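Local coordinates for protein AT-less polyketide synthase (PDB 4TKT) that probably catalyses decarboxylative chain-extending condensation as a ketosynthase domain of the AT-less polyketide synthase that makes isomigrastatin, at residues 94-99 against 611-616; 238-243 against 318-323. One frame throughout, in Å; residues are numbered along the deposited sequence.

Contact 1 (94-99 against 611-616)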
loop_
_atom_site.group_PDB
_atom_site.type_symbol
_atom_site.label_atom_id
_atom_site.label_comp_id
_atom_site.label_asym_id
_atom_site.label_seq_id
_atom_site.Cartn_x
_atom_site.Cartn_y
_atom_site.Cartn_z
ATOM N N GLN A 94 -7.250 -5.292 11.617
ATOM C CA GLN A 94 -6.373 -4.248 11.100
ATOM C C GLN A 94 -4.907 -4.583 11.351
ATOM O O GLN A 94 -4.061 -4.354 10.489
ATOM C CB GLN A 94 -6.720 -2.896 11.721
ATOM C CG GLN A 94 -8.075 -2.357 11.295
ATOM C CD GLN A 94 -8.351 -0.971 11.849
ATOM O OE1 GLN A 94 -8.993 -0.144 11.197
ATOM N NE2 GLN A 94 -7.867 -0.708 13.059
ATOM N N GLU A 95 -4.607 -5.122 12.530
ATOM C CA GLU A 95 -3.257 -5.593 12.825
ATOM C C GLU A 95 -2.888 -6.757 11.911
ATOM O O GLU A 95 -1.774 -6.825 11.390
ATOM C CB GLU A 95 -3.128 -6.031 14.286
ATOM C CG GLU A 95 -3.595 -5.012 15.304
ATOM C CD GLU A 95 -3.568 -5.559 16.718
ATOM O OE1 GLU A 95 -2.754 -6.467 16.987
ATOM O OE2 GLU A 95 -4.362 -5.086 17.559
ATOM N N ARG A 96 -3.831 -7.675 11.725
ATOM C CA ARG A 96 -3.595 -8.860 10.911
ATOM C C ARG A 96 -3.290 -8.496 9.463
ATOM O O ARG A 96 -2.320 -8.986 8.885
ATOM C CB ARG A 96 -4.799 -9.804 10.971
ATOM C CG ARG A 96 -5.034 -10.438 12.336
ATOM C CD ARG A 96 -6.126 -11.495 12.260
ATOM N NE ARG A 96 -7.308 -11.139 13.038
ATOM C CZ ARG A 96 -8.532 -11.591 12.785
ATOM N NH1 ARG A 96 -8.740 -12.408 11.763
ATOM N NH2 ARG A 96 -9.550 -11.221 13.549
ATOM N N LEU A 97 -4.110 -7.626 8.883
ATOM C CA LEU A 97 -3.952 -7.263 7.479
ATOM C C LEU A 97 -2.723 -6.391 7.239
ATOM O O LEU A 97 -2.146 -6.412 6.152
ATOM C CB LEU A 97 -5.204 -6.550 6.961
ATOM C CG LEU A 97 -6.481 -7.390 6.898
ATOM C CD1 LEU A 97 -7.501 -6.757 5.964
ATOM C CD2 LEU A 97 -6.174 -8.812 6.468
ATOM N N PHE A 98 -2.320 -5.624 8.247
ATOM C CA PHE A 98 -1.155 -4.764 8.094
ATOM C C PHE A 98 0.119 -5.596 8.163
ATOM O O PHE A 98 1.102 -5.293 7.488
ATOM C CB PHE A 98 -1.134 -3.662 9.154
ATOM C CG PHE A 98 -0.174 -2.548 8.842
ATOM C CD1 PHE A 98 -0.350 -1.762 7.712
ATOM C CD2 PHE A 98 0.903 -2.287 9.672
ATOM C CE1 PHE A 98 0.531 -0.738 7.416
ATOM C CE2 PHE A 98 1.788 -1.263 9.385
ATOM C CZ PHE A 98 1.602 -0.485 8.254
ATOM N N LEU A 99 0.095 -6.646 8.978
ATOM C CA LEU A 99 1.194 -7.605 9.011
ATOM C C LEU A 99 1.446 -8.173 7.620
ATOM O O LEU A 99 2.579 -8.184 7.142
ATOM C CB LEU A 99 0.899 -8.739 9.996
ATOM C CG LEU A 99 1.470 -8.597 11.406
ATOM C CD1 LEU A 99 0.996 -9.738 12.291
ATOM C CD2 LEU A 99 2.990 -8.551 11.360
ATOM N N ARG A 611 -10.042 -18.572 8.293
ATOM C CA ARG A 611 -10.833 -17.512 8.909
ATOM C C ARG A 611 -10.702 -17.467 10.431
ATOM O O ARG A 611 -10.802 -18.492 11.103
ATOM C CB ARG A 611 -12.306 -17.677 8.520
ATOM C CG ARG A 611 -12.562 -17.597 7.016
ATOM C CD ARG A 611 -13.915 -18.189 6.635
ATOM N NE ARG A 611 -15.035 -17.501 7.274
ATOM C CZ ARG A 611 -15.761 -16.549 6.693
ATOM N NH1 ARG A 611 -15.486 -16.167 5.453
ATOM N NH2 ARG A 611 -16.762 -15.980 7.351
ATOM N N TYR A 612 -10.487 -16.268 10.967
ATOM C CA TYR A 612 -10.414 -16.066 12.411
ATOM C C TYR A 612 -11.293 -14.900 12.850
ATOM O O TYR A 612 -11.239 -13.817 12.270
ATOM C CB TYR A 612 -8.969 -15.828 12.849
ATOM C CG TYR A 612 -8.062 -16.993 12.554
ATOM C CD1 TYR A 612 -7.929 -18.039 13.458
ATOM C CD2 TYR A 612 -7.350 -17.058 11.365
ATOM C CE1 TYR A 612 -7.105 -19.114 13.190
ATOM C CE2 TYR A 612 -6.526 -18.127 11.088
ATOM C CZ TYR A 612 -6.407 -19.153 12.000
ATOM O OH TYR A 612 -5.585 -20.219 11.724
ATOM N N TRP A 613 -12.101 -15.130 13.878
ATOM C CA TRP A 613 -12.999 -14.105 14.387
ATOM C C TRP A 613 -13.168 -14.273 15.897
ATOM O O TRP A 613 -12.870 -15.332 16.443
ATOM C CB TRP A 613 -14.348 -14.179 13.668
ATOM C CG TRP A 613 -15.069 -12.865 13.570
ATOM C CD1 TRP A 613 -16.271 -12.547 14.129
ATOM C CD2 TRP A 613 -14.631 -11.694 12.867
ATOM N NE1 TRP A 613 -16.611 -11.253 13.818
ATOM C CE2 TRP A 613 -15.621 -10.707 13.044
ATOM C CE3 TRP A 613 -13.500 -11.384 12.108
ATOM C CZ2 TRP A 613 -15.513 -9.434 12.491
ATOM C CZ3 TRP A 613 -13.395 -10.120 11.559
ATOM C CH2 TRP A 613 -14.395 -9.161 11.753
ATOM N N TYR A 614 -13.644 -13.231 16.569
ATOM C CA TYR A 614 -13.702 -13.224 18.031
ATOM C C TYR A 614 -14.680 -14.259 18.594
ATOM O O TYR A 614 -14.629 -14.589 19.779
ATOM C CB TYR A 614 -14.078 -11.826 18.538
ATOM C CG TYR A 614 -15.556 -11.530 18.450
ATOM C CD1 TYR A 614 -16.141 -11.167 17.244
ATOM C CD2 TYR A 614 -16.369 -11.617 19.574
ATOM C CE1 TYR A 614 -17.494 -10.904 17.158
ATOM C CE2 TYR A 614 -17.720 -11.355 19.500
ATOM C CZ TYR A 614 -18.278 -10.999 18.290
ATOM O OH TYR A 614 -19.626 -10.736 18.213
ATOM N N THR A 615 -15.568 -14.770 17.750
ATOM C CA THR A 615 -16.569 -15.729 18.209
ATOM C C THR A 615 -16.047 -17.162 18.181
ATOM O O THR A 615 -16.735 -18.084 18.612
ATOM C CB THR A 615 -17.854 -15.653 17.365
ATOM O OG1 THR A 615 -17.517 -15.701 15.974
ATOM C CG2 THR A 615 -18.591 -14.362 17.645
ATOM N N ASP A 616 -14.829 -17.340 17.674
ATOM C CA ASP A 616 -14.210 -18.659 17.610
ATOM C C ASP A 616 -14.110 -19.301 18.995
ATOM O O ASP A 616 -13.530 -18.726 19.918
ATOM C CB ASP A 616 -12.818 -18.570 16.977
ATOM C CG ASP A 616 -12.861 -18.167 15.508
ATOM O OD1 ASP A 616 -13.954 -18.221 14.901
ATOM O OD2 ASP A 616 -11.798 -17.800 14.961
#

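Contact 2 (238-243 against 318-323)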
loop_
_atom_site.group_PDB
_atom_site.type_symbol
_atom_site.label_atom_id
_atom_site.label_comp_id
_atom_site.label_asym_id
_atom_site.label_seq_id
_atom_site.Cartn_x
_atom_site.Cartn_y
_atom_site.Cartn_z
ATOM N N ARG A 238 -18.912 11.688 -4.818
ATOM C CA ARG A 238 -18.943 12.454 -6.058
ATOM C C ARG A 238 -17.889 13.552 -6.021
ATOM O O ARG A 238 -18.209 14.725 -5.824
ATOM C CB ARG A 238 -20.327 13.060 -6.288
ATOM C CG ARG A 238 -21.457 12.048 -6.348
ATOM C CD ARG A 238 -22.771 12.750 -6.630
ATOM N NE ARG A 238 -23.901 11.829 -6.693
ATOM C CZ ARG A 238 -25.125 12.187 -7.064
ATOM N NH1 ARG A 238 -25.371 13.444 -7.408
ATOM N NH2 ARG A 238 -26.104 11.292 -7.096
ATOM N N SER A 239 -16.633 13.159 -6.207
ATOM C CA SER A 239 -15.510 14.086 -6.127
ATOM C C SER A 239 -15.668 15.245 -7.102
ATOM O O SER A 239 -15.532 15.070 -8.314
ATOM C CB SER A 239 -14.197 13.355 -6.397
ATOM O OG SER A 239 -14.069 12.216 -5.564
ATOM N N PHE A 240 -15.968 16.420 -6.553
ATOM C CA PHE A 240 -16.140 17.649 -7.321
ATOM C C PHE A 240 -17.294 17.547 -8.315
ATOM O O PHE A 240 -17.342 18.278 -9.305
ATOM C CB PHE A 240 -14.839 18.012 -8.044
ATOM C CG PHE A 240 -13.627 17.949 -7.163
ATOM C CD1 PHE A 240 -13.415 18.909 -6.188
ATOM C CD2 PHE A 240 -12.705 16.926 -7.303
ATOM C CE1 PHE A 240 -12.304 18.852 -5.370
ATOM C CE2 PHE A 240 -11.591 16.864 -6.489
ATOM C CZ PHE A 240 -11.390 17.828 -5.521
ATOM N N GLY A 241 -18.229 16.646 -8.037
ATOM C CA GLY A 241 -19.403 16.481 -8.873
ATOM C C GLY A 241 -20.629 17.136 -8.268
ATOM O O GLY A 241 -20.664 17.428 -7.071
ATOM N N GLU A 242 -21.639 17.373 -9.098
ATOM C CA GLU A 242 -22.881 17.973 -8.632
ATOM C C GLU A 242 -23.698 16.964 -7.832
ATOM O O GLU A 242 -23.780 15.792 -8.197
ATOM C CB GLU A 242 -23.699 18.502 -9.814
ATOM N N GLY A 243 -24.288 17.422 -6.733
ATOM C CA GLY A 243 -25.168 16.585 -5.938
ATOM C C GLY A 243 -24.474 15.774 -4.860
ATOM O O GLY A 243 -25.092 14.915 -4.231
ATOM N N ILE A 318 -2.672 16.499 -9.545
ATOM C CA ILE A 318 -2.988 16.577 -8.125
ATOM C C ILE A 318 -4.002 15.503 -7.756
ATOM O O ILE A 318 -5.113 15.480 -8.288
ATOM C CB ILE A 318 -3.558 17.954 -7.736
ATOM C CG1 ILE A 318 -2.487 19.040 -7.851
ATOM C CG2 ILE A 318 -4.109 17.913 -6.321
ATOM C CD1 ILE A 318 -1.418 18.964 -6.786
ATOM N N GLU A 319 -3.616 14.607 -6.855
ATOM C CA GLU A 319 -4.554 13.640 -6.300
ATOM C C GLU A 319 -5.212 14.245 -5.064
ATOM O O GLU A 319 -4.624 14.275 -3.981
ATOM C CB GLU A 319 -3.851 12.322 -5.965
ATOM C CG GLU A 319 -4.720 11.302 -5.237
ATOM C CD GLU A 319 -5.909 10.836 -6.052
ATOM O OE1 GLU A 319 -5.896 11.011 -7.289
ATOM O OE2 GLU A 319 -6.859 10.288 -5.453
ATOM N N ALA A 320 -6.434 14.735 -5.240
ATOM C CA ALA A 320 -7.109 15.523 -4.214
ATOM C C ALA A 320 -7.794 14.671 -3.148
ATOM O O ALA A 320 -7.994 13.469 -3.320
ATOM C CB ALA A 320 -8.123 16.454 -4.864
ATOM N N HIS A 321 -8.140 15.318 -2.041
ATOM C CA HIS A 321 -8.944 14.703 -0.996
ATOM C C HIS A 321 -10.277 14.264 -1.594
ATOM O O HIS A 321 -10.610 13.079 -1.584
ATOM C CB HIS A 321 -9.154 15.688 0.158
ATOM C CG HIS A 321 -9.687 15.061 1.408
ATOM N ND1 HIS A 321 -9.127 13.936 1.974
ATOM C CD2 HIS A 321 -10.718 15.415 2.212
ATOM C CE1 HIS A 321 -9.798 13.618 3.068
ATOM N NE2 HIS A 321 -10.766 14.499 3.235
ATOM N N GLY A 322 -11.019 15.235 -2.122
ATOM C CA GLY A 322 -12.225 14.996 -2.901
ATOM C C GLY A 322 -13.236 14.025 -2.327
ATOM O O GLY A 322 -13.539 13.005 -2.942
ATOM N N THR A 323 -13.771 14.341 -1.153
ATOM C CA THR A 323 -14.698 13.434 -0.482
ATOM C C THR A 323 -16.133 13.560 -0.996
ATOM O O THR A 323 -16.983 12.733 -0.673
ATOM C CB THR A 323 -14.689 13.658 1.041
ATOM O OG1 THR A 323 -14.708 15.064 1.322
ATOM C CG2 THR A 323 -13.439 13.051 1.653
#

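Contact 1 (94-99 against 611-616)
The carbonyl oxygen of Tyr612 receives two N-H groups from one guanidinium, that of Arg96. The main bond runs from Arg96 NH1 to Tyr612 O at 2.9 Å; the second, from Arg96 NH2 to the same oxygen at 3.4 Å, is weak. Here the C-terminal tail of the chain returns to helix 93-109 of the thiolase-fold ketosynthase. Arginine's length suits the place, since the CA atoms of Arg96 and Tyr612 are 10.0 Å apart. The arginine aims CG beside its own backbone N (chi1 -67°) and bends at chi3, which brings its planar end to the tail. NH1 approaches from above the carbonyl plane, 41° out of it, so the bond is not aligned with a lone pair. Arg96 NE is already given to Met91 O, just ahead of the helix, which helps to set the rotation of the guanidinium, while Phe76 and Tyr142 touch the side chain. The Tyr612 ring stands almost perpendicular to the guanidinium, and its CB, 3.6 Å from Arg96 NH1, does the touching while the ring leads away. Trp613 is a looser neighbour, CE3 lying 4.2 Å from Arg96 NH2, and its ring meets Tyr142 edge-to-face. With an alanine here, Tyr612 O and Met91 O would probably be left without these N-H partners, and the tail less firmly tied to the helix. Beyond the carbonyl the tail forms a type I turn, Trp613 to Asp616, in which Asp616 OD2 accepts Trp613 N at 2.9 Å and also bonds Ser89 OG.

Contact 2 (238-243 against 318-323)
Ser239 and Phe240 reach the segment 318-323 in different ways, the one by a hydroxyl and the other by the rim of its ring. Ser239 OG donates to Gly322 O over 2.8 Å, tilted 26° from the carbonyl plane. Serine suits the site because its short arm, with OG beside the backbone N (chi1 -52°), spans two backbones whose CA atoms come within 4.7 Å. The Phe240 ring presents its edge to Ala320: CZ lies 3.6 Å from Ala320 CB, with the methyl in the plane of the ring. The same CZ meets Gly322 CA obliquely at 3.9 Å. Ala320 is small enough to accept this edge, and at Gly322 glycine suits the place, since a CB would be tight against Phe240 CE2 and Ser239 CB, and phi is positive. Ile333 and Glu332 of helix 328-340 and Ile396 also touch the phenylalanine. A type II turn from Arg238 to Gly241 delivers the two residues, and Arg238 NH1 bonds Glu242 O in plane at 2.9 Å, bracing the loop behind them. Glu332 receives the backbone N-H groups of His321 and Gly322, holding the bend from a neighbouring helix. Ala320, His321, Gly322 and Thr323 follow strand 317-319 as the start of the Ala-His-Gly-Thr-Gly-Thr signature which, in related ketosynthases of the thiolase fold, carries an active-site histidine.

In the fold
Contact 2 lies inside the long chain loop that contact 1 closes: 94-99, 238-243, 318-323 and 611-616 follow one another in sequence. Their centres are 33 Å apart and their nearest atoms about 16 Å, so they do not touch. Contact 2 lies within the ketosynthase fold, whereas contact 1 brings the C-terminal tail back onto it. Contact 2 joins a loop leading to strand 252-260 with the end of strand 317-319, two members of the same mixed sheet, and thus ties together the N- and C-terminal halves of the synthase. Contact 1 instead fixes the C-terminal tail, across 511 intervening residues, to helix 93-109 of the N-terminal half.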